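Local coordinates for 1-pyrroline-5-carboxylate dehydrogenase (PDB 1UZB), which probably catalyses the NAD-dependent oxidation of glutamate semialdehyde, the open form of 1-pyrroline-5-carboxylate, to glutamate, at residues R21-A26 / R112-E117; H250-F255 / Q279-R284; L385-K390 / P401-E406. All blocks are in the same frame, centred on the assembly; numbering follows the deposited sequence.

The three contacts follow one another along the chain, each closing before the next opens. Contact 1 packs helix 17-32 on helix 113-124. Contact 2 joins two loops that lead into neighbouring parallel strands, 255-259 and 284-288, of the sheet that also holds strand 165-180. Contact 3 pairs strands 384-387 and 402-405 at the margin of a second, seven-stranded sheet. Their centres lie about 41 Å (contacts 1 and 2), 35 Å (1 and 3) and 46 Å (2 and 3) apart, and none touches another. Contact 2 lies across the chain's centre from both others. They thus sample separate parts of an aldehyde dehydrogenase fold, and contact 2 alone reaches another subunit.

Contact 1 (R21-A26 / R112-E117); sequences RAMREA and RKRELE
Ala-26 and Arg-114 meet where helix 17-32, near the N-terminus, crosses the start of helix 113-124. The short segments cross at -56°, with axes 8.8 Å apart. The methyl CB of Ala-26 points at the second helix and lies 3.6 Å from Arg-114 CB. It also rests near Arg-114 O. This small residue lets the backbones come close. One turn earlier, Ala-22 CB faces Arg-114 CG more loosely. The side chain of Met-23 runs at about a right angle to that of Arg-114. Its CG stands anti to the backbone N (chi1 -175°), and bends further out carry the thioether to the second helix. There Met-23 CE lies 3.8 Å from Glu-117 CB. Phe-14 and Trp-128 also touch Met-23. Arg-114 and Glu-117 are joined one turn apart on their own helix. The arginine grips the carboxylate side-on, with one nitrogen on each oxygen, and this should limit the rotation of both groups. Glu-117 OE2 has a second partner in Ser-132. Arg-114 NE donates to Glu-117 OE1 over 2.7 Å, nearly straight at 174°. The oxygen lies in the guanidinium plane but is met from above the carboxylate plane. The same OE1 lies 3.6 Å from Met-23 CE.

Contact 2 (H250-F255 / Q279-R284); sequences HPRIRF and QTWFKR
Arg-254 crosses one face of the Trp-281 indole at a slant, from CB at one end to the guanidinium at the other. Its CB stands 4.1 Å from Trp-281 CZ2. The chain bends at chi2 (67°), which brings CD over the indole. Arg-254 CD sits 3.4 Å from Trp-281 CD2, a CH-pi contact on the five-membered ring. NE comes next, above Trp-281 CG. The guanidinium then lies flat on the indole, its plane turned by 14°, as an off-centre cation-pi stack. At the tip, Arg-254 NH2 donates to Phe-282 O over 3.0 Å. NH1 donates to a water that in turn donates to the same carbonyl. The indole is held as well: Trp-281 NE1 donates to Ile-253 O over 3.0 Å. Its opposite face carries another water, which links Pro-251 O to Thr-280 N. Alongside, Lys-283 NZ reaches across to His-250 O at 2.8 Å and also binds Val-248 O, at the end of helix 242-248. Tyr-269 of the second subunit bonds to Lys-283 O. Both loops run into parallel strands, 255-259 and 284-288, which begin side by side at Phe-255 and Arg-284. Leu-174 of strand 165-180 touches Arg-254, and helix 73-90 packs on Arg-252 and Ile-253 through Leu-80.

Contact 3 (L385-K390 / P401-E406); sequences LVLGGK and PTVFTE
The phenyl ring of Phe-404 carries Leu-385 CD1 over one face. This methyl stands 4.0 Å from the ring centroid, set toward the rim, in a CH-pi contact. The ring atom Phe-404 CD2 comes within 3.7 Å of Leu-385 CA. The leucine CG is anti to the backbone N (chi1 -179°), and one branch, CD1, reaches both the ring and Thr-402 CG2. Phe-404 also packs on Val-422 of the next strand.

Val-403 takes up the other side of the strand. Its CB faces Leu-387 CB, and its CG1 lies 3.7 Å from Val-386 CG2. Further along, Val-386 CG1 touches Thr-405 CG2. Tyr-315 and Val-425 also touch Val-403, while Leu-343 and Ala-346 of helix 332-346 meet Leu-387.

The backbones are tied by Val-386 N to Val-403 O, 2.9 Å and nearly straight at 175°. Leu-387 N adds a weak bond to the same oxygen. In return, Val-403 N donates to Leu-387 O over 3.0 Å.

Just past the end of strand 384-387, Gly-389 N donates to Thr-402 OG1 over 2.9 Å; the hydroxyl also bonds to Ala-400 O. A valine in place of Thr-402 would probably leave both Gly-389 N and Ala-400 O without their hydroxyl partner and leave the backbone at Gly-389 less firmly held. A CB on Gly-388 would run into Pro-401 O, and its positive phi (63°) also suits a residue without a side chain.

Val-386 and Leu-387 both stand opposite Val-403. This is a classic beta bulge, here in an antiparallel hairpin whose strand 384-387 is the outermost on its side of the seven-stranded sheet of this aldehyde dehydrogenase chain.

Contact 1 (R21-A26 / R112-E117)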
# COMPACT_ATOMS: atom_id res chain seq x y z
N ARG A 21 -17.50 24.27 -37.24
CA ARG A 21 -18.65 23.78 -37.98
C ARG A 21 -19.69 23.21 -37.02
O ARG A 21 -20.87 23.51 -37.12
CB ARG A 21 -18.24 22.68 -38.97
CG ARG A 21 -19.37 22.21 -39.87
CD ARG A 21 -19.09 20.83 -40.43
NE ARG A 21 -19.11 19.81 -39.38
CZ ARG A 21 -20.19 19.50 -38.67
NH1 ARG A 21 -21.34 20.13 -38.89
NH2 ARG A 21 -20.12 18.56 -37.73
N ALA A 22 -19.22 22.37 -36.10
CA ALA A 22 -20.10 21.75 -35.12
C ALA A 22 -20.77 22.79 -34.22
O ALA A 22 -21.95 22.67 -33.91
CB ALA A 22 -19.30 20.76 -34.27
N MET A 23 -20.01 23.80 -33.81
CA MET A 23 -20.57 24.84 -32.95
C MET A 23 -21.60 25.69 -33.70
O MET A 23 -22.64 26.03 -33.14
CB MET A 23 -19.47 25.73 -32.38
CG MET A 23 -19.99 26.74 -31.37
SD MET A 23 -20.87 25.96 -29.98
CE MET A 23 -20.25 26.94 -28.60
N ARG A 24 -21.30 26.04 -34.95
CA ARG A 24 -22.24 26.84 -35.72
C ARG A 24 -23.55 26.09 -35.92
O ARG A 24 -24.62 26.70 -35.83
CB ARG A 24 -21.64 27.23 -37.08
CG ARG A 24 -20.57 28.32 -37.00
CD ARG A 24 -20.31 28.95 -38.37
NE ARG A 24 -19.73 28.00 -39.32
CZ ARG A 24 -18.42 27.85 -39.52
NH1 ARG A 24 -17.55 28.58 -38.84
NH2 ARG A 24 -17.98 26.96 -40.40
N GLU A 25 -23.49 24.79 -36.16
CA GLU A 25 -24.71 24.01 -36.35
C GLU A 25 -25.49 23.92 -35.03
O GLU A 25 -26.72 23.98 -35.03
CB GLU A 25 -24.39 22.60 -36.85
CG GLU A 25 -25.61 21.72 -37.11
CD GLU A 25 -26.59 22.32 -38.12
OE1 GLU A 25 -26.13 22.88 -39.14
OE2 GLU A 25 -27.81 22.21 -37.91
N ALA A 26 -24.76 23.79 -33.93
CA ALA A 26 -25.40 23.70 -32.61
C ALA A 26 -26.09 25.02 -32.26
O ALA A 26 -27.21 25.03 -31.75
CB ALA A 26 -24.36 23.35 -31.55
N ARG A 112 -23.93 15.60 -25.97
CA ARG A 112 -24.77 16.78 -26.20
C ARG A 112 -24.02 18.06 -25.86
O ARG A 112 -24.63 19.11 -25.65
CB ARG A 112 -26.05 16.69 -25.36
CG ARG A 112 -27.00 15.59 -25.79
CD ARG A 112 -28.29 15.60 -24.97
NE ARG A 112 -29.04 16.84 -25.14
CZ ARG A 112 -30.25 17.06 -24.62
NH1 ARG A 112 -30.86 18.22 -24.82
NH2 ARG A 112 -30.84 16.12 -23.89
N LYS A 113 -22.69 17.96 -25.82
CA LYS A 113 -21.84 19.09 -25.46
C LYS A 113 -22.08 20.38 -26.24
O LYS A 113 -22.30 21.44 -25.64
CB LYS A 113 -20.37 18.67 -25.59
CG LYS A 113 -19.36 19.70 -25.12
CD LYS A 113 -18.06 19.04 -24.66
CE LYS A 113 -17.46 18.13 -25.73
NZ LYS A 113 -16.14 17.61 -25.30
N ARG A 114 -22.04 20.32 -27.57
CA ARG A 114 -22.24 21.52 -28.38
C ARG A 114 -23.60 22.17 -28.14
O ARG A 114 -23.72 23.40 -28.08
CB ARG A 114 -22.06 21.19 -29.86
CG ARG A 114 -20.63 20.77 -30.26
CD ARG A 114 -19.65 21.95 -30.21
NE ARG A 114 -18.86 22.00 -28.98
CZ ARG A 114 -17.84 21.19 -28.71
NH1 ARG A 114 -17.47 20.26 -29.58
NH2 ARG A 114 -17.18 21.32 -27.56
N GLU A 115 -24.64 21.34 -28.01
CA GLU A 115 -25.99 21.84 -27.76
C GLU A 115 -26.04 22.60 -26.43
O GLU A 115 -26.62 23.68 -26.35
CB GLU A 115 -26.98 20.68 -27.72
CG GLU A 115 -28.43 21.12 -27.61
CD GLU A 115 -29.34 19.99 -27.15
OE1 GLU A 115 -29.01 18.82 -27.40
OE2 GLU A 115 -30.39 20.29 -26.55
N LEU A 116 -25.46 22.01 -25.39
CA LEU A 116 -25.46 22.64 -24.08
C LEU A 116 -24.66 23.94 -24.09
O LEU A 116 -25.08 24.94 -23.50
CB LEU A 116 -24.91 21.67 -23.02
CG LEU A 116 -25.82 20.48 -22.72
CD1 LEU A 116 -25.10 19.49 -21.82
CD2 LEU A 116 -27.11 20.96 -22.07
N GLU A 117 -23.52 23.94 -24.78
CA GLU A 117 -22.70 25.14 -24.88
C GLU A 117 -23.48 26.25 -25.58
O GLU A 117 -23.50 27.39 -25.12
CB GLU A 117 -21.41 24.85 -25.65
CG GLU A 117 -20.50 23.82 -24.99
CD GLU A 117 -19.34 23.42 -25.88
OE1 GLU A 117 -19.36 23.79 -27.08
OE2 GLU A 117 -18.41 22.73 -25.40

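Contact 2 (H250-F255 / Q279-R284)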
# COMPACT_ATOMS: atom_id res chain seq x y z
N HIS A 250 -38.53 24.02 5.56
CA HIS A 250 -39.36 22.83 5.72
C HIS A 250 -38.81 21.86 6.78
O HIS A 250 -37.61 21.59 6.82
CB HIS A 250 -39.48 22.11 4.38
CG HIS A 250 -40.69 21.24 4.26
ND1 HIS A 250 -40.87 20.10 5.02
CD2 HIS A 250 -41.78 21.32 3.45
CE1 HIS A 250 -42.01 19.53 4.68
NE2 HIS A 250 -42.58 20.25 3.73
N PRO A 251 -39.68 21.33 7.65
CA PRO A 251 -39.20 20.40 8.67
C PRO A 251 -38.70 19.08 8.08
O PRO A 251 -37.93 18.37 8.72
CB PRO A 251 -40.41 20.21 9.57
CG PRO A 251 -41.57 20.39 8.62
CD PRO A 251 -41.13 21.58 7.80
N ARG A 252 -39.11 18.77 6.86
CA ARG A 252 -38.71 17.52 6.22
C ARG A 252 -37.58 17.62 5.19
O ARG A 252 -37.33 16.67 4.44
CB ARG A 252 -39.93 16.84 5.59
CG ARG A 252 -41.01 16.45 6.59
CD ARG A 252 -40.47 15.46 7.61
NE ARG A 252 -40.03 14.22 6.99
CZ ARG A 252 -39.54 13.18 7.66
NH1 ARG A 252 -39.43 13.23 8.98
NH2 ARG A 252 -39.16 12.09 7.01
N ILE A 253 -36.92 18.76 5.14
CA ILE A 253 -35.77 18.92 4.24
C ILE A 253 -34.56 18.59 5.10
O ILE A 253 -34.35 19.19 6.17
CB ILE A 253 -35.70 20.36 3.66
CG1 ILE A 253 -36.52 20.43 2.38
CG2 ILE A 253 -34.25 20.76 3.39
CD1 ILE A 253 -35.93 19.64 1.21
N ARG A 254 -33.76 17.62 4.66
CA ARG A 254 -32.60 17.17 5.42
C ARG A 254 -31.34 18.01 5.28
O ARG A 254 -30.58 18.18 6.24
CB ARG A 254 -32.28 15.72 5.06
CG ARG A 254 -31.20 15.08 5.93
CD ARG A 254 -31.69 14.90 7.36
NE ARG A 254 -30.66 14.46 8.30
CZ ARG A 254 -29.76 15.27 8.85
NH1 ARG A 254 -28.88 14.78 9.72
NH2 ARG A 254 -29.72 16.56 8.54
N PHE A 255 -31.10 18.53 4.08
CA PHE A 255 -29.93 19.35 3.84
C PHE A 255 -30.20 20.37 2.76
O PHE A 255 -31.14 20.22 1.97
CB PHE A 255 -28.72 18.49 3.44
CG PHE A 255 -28.91 17.69 2.18
CD1 PHE A 255 -29.42 16.40 2.22
CD2 PHE A 255 -28.60 18.24 0.93
CE1 PHE A 255 -29.60 15.65 1.06
CE2 PHE A 255 -28.78 17.50 -0.24
CZ PHE A 255 -29.28 16.21 -0.18
N GLN A 279 -39.69 19.07 13.13
CA GLN A 279 -38.40 18.65 12.59
C GLN A 279 -37.69 17.69 13.55
O GLN A 279 -37.67 17.92 14.76
CB GLN A 279 -37.54 19.89 12.35
CG GLN A 279 -36.28 19.67 11.54
CD GLN A 279 -35.59 20.98 11.25
OE1 GLN A 279 -36.21 21.91 10.73
NE2 GLN A 279 -34.31 21.07 11.59
N THR A 280 -37.10 16.63 13.01
CA THR A 280 -36.44 15.62 13.83
C THR A 280 -34.94 15.45 13.58
O THR A 280 -34.39 14.36 13.77
CB THR A 280 -37.12 14.25 13.67
OG1 THR A 280 -37.13 13.89 12.28
CG2 THR A 280 -38.55 14.30 14.19
N TRP A 281 -34.28 16.52 13.16
CA TRP A 281 -32.84 16.47 12.92
C TRP A 281 -32.26 17.86 12.86
O TRP A 281 -32.99 18.86 12.81
CB TRP A 281 -32.52 15.74 11.61
CG TRP A 281 -33.25 16.27 10.40
CD1 TRP A 281 -33.16 17.53 9.86
CD2 TRP A 281 -34.17 15.55 9.58
NE1 TRP A 281 -33.97 17.63 8.75
CE2 TRP A 281 -34.61 16.43 8.56
CE3 TRP A 281 -34.68 14.25 9.61
CZ2 TRP A 281 -35.52 16.04 7.58
CZ3 TRP A 281 -35.59 13.86 8.63
CH2 TRP A 281 -36.00 14.76 7.63
N PHE A 282 -30.93 17.93 12.89
CA PHE A 282 -30.22 19.19 12.77
C PHE A 282 -29.86 19.27 11.29
O PHE A 282 -29.10 18.45 10.78
CB PHE A 282 -28.95 19.18 13.63
CG PHE A 282 -29.22 19.26 15.11
CD1 PHE A 282 -29.51 18.11 15.85
CD2 PHE A 282 -29.19 20.48 15.77
CE1 PHE A 282 -29.78 18.19 17.21
CE2 PHE A 282 -29.45 20.58 17.13
CZ PHE A 282 -29.75 19.43 17.86
N LYS A 283 -30.42 20.25 10.60
CA LYS A 283 -30.16 20.43 9.18
C LYS A 283 -28.73 20.78 8.85
O LYS A 283 -28.06 21.51 9.59
CB LYS A 283 -31.05 21.54 8.61
CG LYS A 283 -32.51 21.20 8.52
CD LYS A 283 -33.29 22.42 8.08
CE LYS A 283 -34.74 22.06 7.82
NZ LYS A 283 -35.56 23.28 7.58
N ARG A 284 -28.26 20.27 7.72
CA ARG A 284 -26.93 20.60 7.25
C ARG A 284 -27.14 21.58 6.10
O ARG A 284 -28.01 21.37 5.26
CB ARG A 284 -26.19 19.37 6.73
CG ARG A 284 -25.83 18.38 7.82
CD ARG A 284 -24.86 17.34 7.29
NE ARG A 284 -24.60 16.31 8.29
CZ ARG A 284 -23.79 15.28 8.10
NH1 ARG A 284 -23.15 15.13 6.95
NH2 ARG A 284 -23.62 14.38 9.07
O HOH W 1 -37.66 16.11 10.22
O HOH W 2 -27.31 16.55 11.45

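Contact 3 (L385-K390 / P401-E406)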
# COMPACT_ATOMS: atom_id res chain seq x y z
N LEU A 385 -11.70 56.75 -12.19
CA LEU A 385 -12.10 55.98 -13.35
C LEU A 385 -11.07 56.22 -14.46
O LEU A 385 -10.84 57.36 -14.85
CB LEU A 385 -13.49 56.41 -13.84
CG LEU A 385 -14.05 55.68 -15.05
CD1 LEU A 385 -14.27 54.21 -14.71
CD2 LEU A 385 -15.35 56.33 -15.49
N VAL A 386 -10.46 55.15 -14.95
CA VAL A 386 -9.46 55.29 -16.01
C VAL A 386 -9.78 54.49 -17.28
O VAL A 386 -9.04 54.56 -18.26
CB VAL A 386 -8.05 54.90 -15.52
CG1 VAL A 386 -7.55 55.92 -14.50
CG2 VAL A 386 -8.06 53.51 -14.91
N LEU A 387 -10.87 53.73 -17.25
CA LEU A 387 -11.29 52.96 -18.42
C LEU A 387 -12.75 52.52 -18.30
O LEU A 387 -13.20 52.10 -17.24
CB LEU A 387 -10.41 51.72 -18.61
CG LEU A 387 -10.73 50.93 -19.89
CD1 LEU A 387 -10.37 51.77 -21.11
CD2 LEU A 387 -9.98 49.62 -19.91
N GLY A 388 -13.48 52.64 -19.41
CA GLY A 388 -14.87 52.23 -19.44
C GLY A 388 -15.79 53.00 -18.51
O GLY A 388 -15.78 54.23 -18.50
N GLY A 389 -16.60 52.27 -17.75
CA GLY A 389 -17.51 52.91 -16.81
C GLY A 389 -18.86 53.28 -17.39
O GLY A 389 -19.53 54.17 -16.87
N LYS A 390 -19.26 52.61 -18.47
CA LYS A 390 -20.55 52.92 -19.07
C LYS A 390 -21.17 51.78 -19.86
O LYS A 390 -20.50 50.82 -20.25
CB LYS A 390 -20.43 54.15 -19.98
CG LYS A 390 -19.55 53.95 -21.19
CD LYS A 390 -19.50 55.22 -22.03
CE LYS A 390 -18.67 55.03 -23.29
NZ LYS A 390 -18.61 56.27 -24.11
N PRO A 401 -15.58 47.06 -20.33
CA PRO A 401 -14.59 46.68 -19.32
C PRO A 401 -14.25 47.97 -18.58
O PRO A 401 -13.90 48.98 -19.20
CB PRO A 401 -13.43 46.15 -20.15
CG PRO A 401 -14.14 45.50 -21.29
CD PRO A 401 -15.21 46.52 -21.65
N THR A 402 -14.35 47.93 -17.26
CA THR A 402 -14.12 49.11 -16.44
C THR A 402 -12.96 48.97 -15.46
O THR A 402 -12.75 47.91 -14.87
CB THR A 402 -15.41 49.44 -15.68
OG1 THR A 402 -16.47 49.64 -16.62
CG2 THR A 402 -15.23 50.70 -14.83
N VAL A 403 -12.22 50.06 -15.29
CA VAL A 403 -11.09 50.08 -14.37
C VAL A 403 -11.06 51.35 -13.54
O VAL A 403 -11.17 52.46 -14.07
CB VAL A 403 -9.74 49.98 -15.11
CG1 VAL A 403 -8.59 49.99 -14.10
CG2 VAL A 403 -9.68 48.72 -15.95
N PHE A 404 -10.93 51.18 -12.23
CA PHE A 404 -10.80 52.30 -11.30
C PHE A 404 -9.42 52.13 -10.69
O PHE A 404 -9.01 51.00 -10.40
CB PHE A 404 -11.82 52.25 -10.17
CG PHE A 404 -13.22 52.61 -10.58
CD1 PHE A 404 -14.14 51.63 -10.91
CD2 PHE A 404 -13.63 53.95 -10.60
CE1 PHE A 404 -15.45 51.96 -11.26
CE2 PHE A 404 -14.94 54.29 -10.95
CZ PHE A 404 -15.85 53.30 -11.28
N THR A 405 -8.69 53.22 -10.49
CA THR A 405 -7.38 53.10 -9.86
C THR A 405 -7.27 54.02 -8.64
O THR A 405 -8.17 54.82 -8.37
CB THR A 405 -6.24 53.37 -10.86
OG1 THR A 405 -5.00 52.95 -10.28
CG2 THR A 405 -6.16 54.84 -11.23
N GLU A 406 -6.17 53.88 -7.91
CA GLU A 406 -5.94 54.65 -6.68
C GLU A 406 -7.15 54.46 -5.76
O GLU A 406 -7.58 55.37 -5.06
CB GLU A 406 -5.73 56.14 -6.98
CG GLU A 406 -4.48 56.48 -7.80
CD GLU A 406 -3.16 56.25 -7.06
OE1 GLU A 406 -3.18 56.10 -5.82
OE2 GLU A 406 -2.10 56.23 -7.72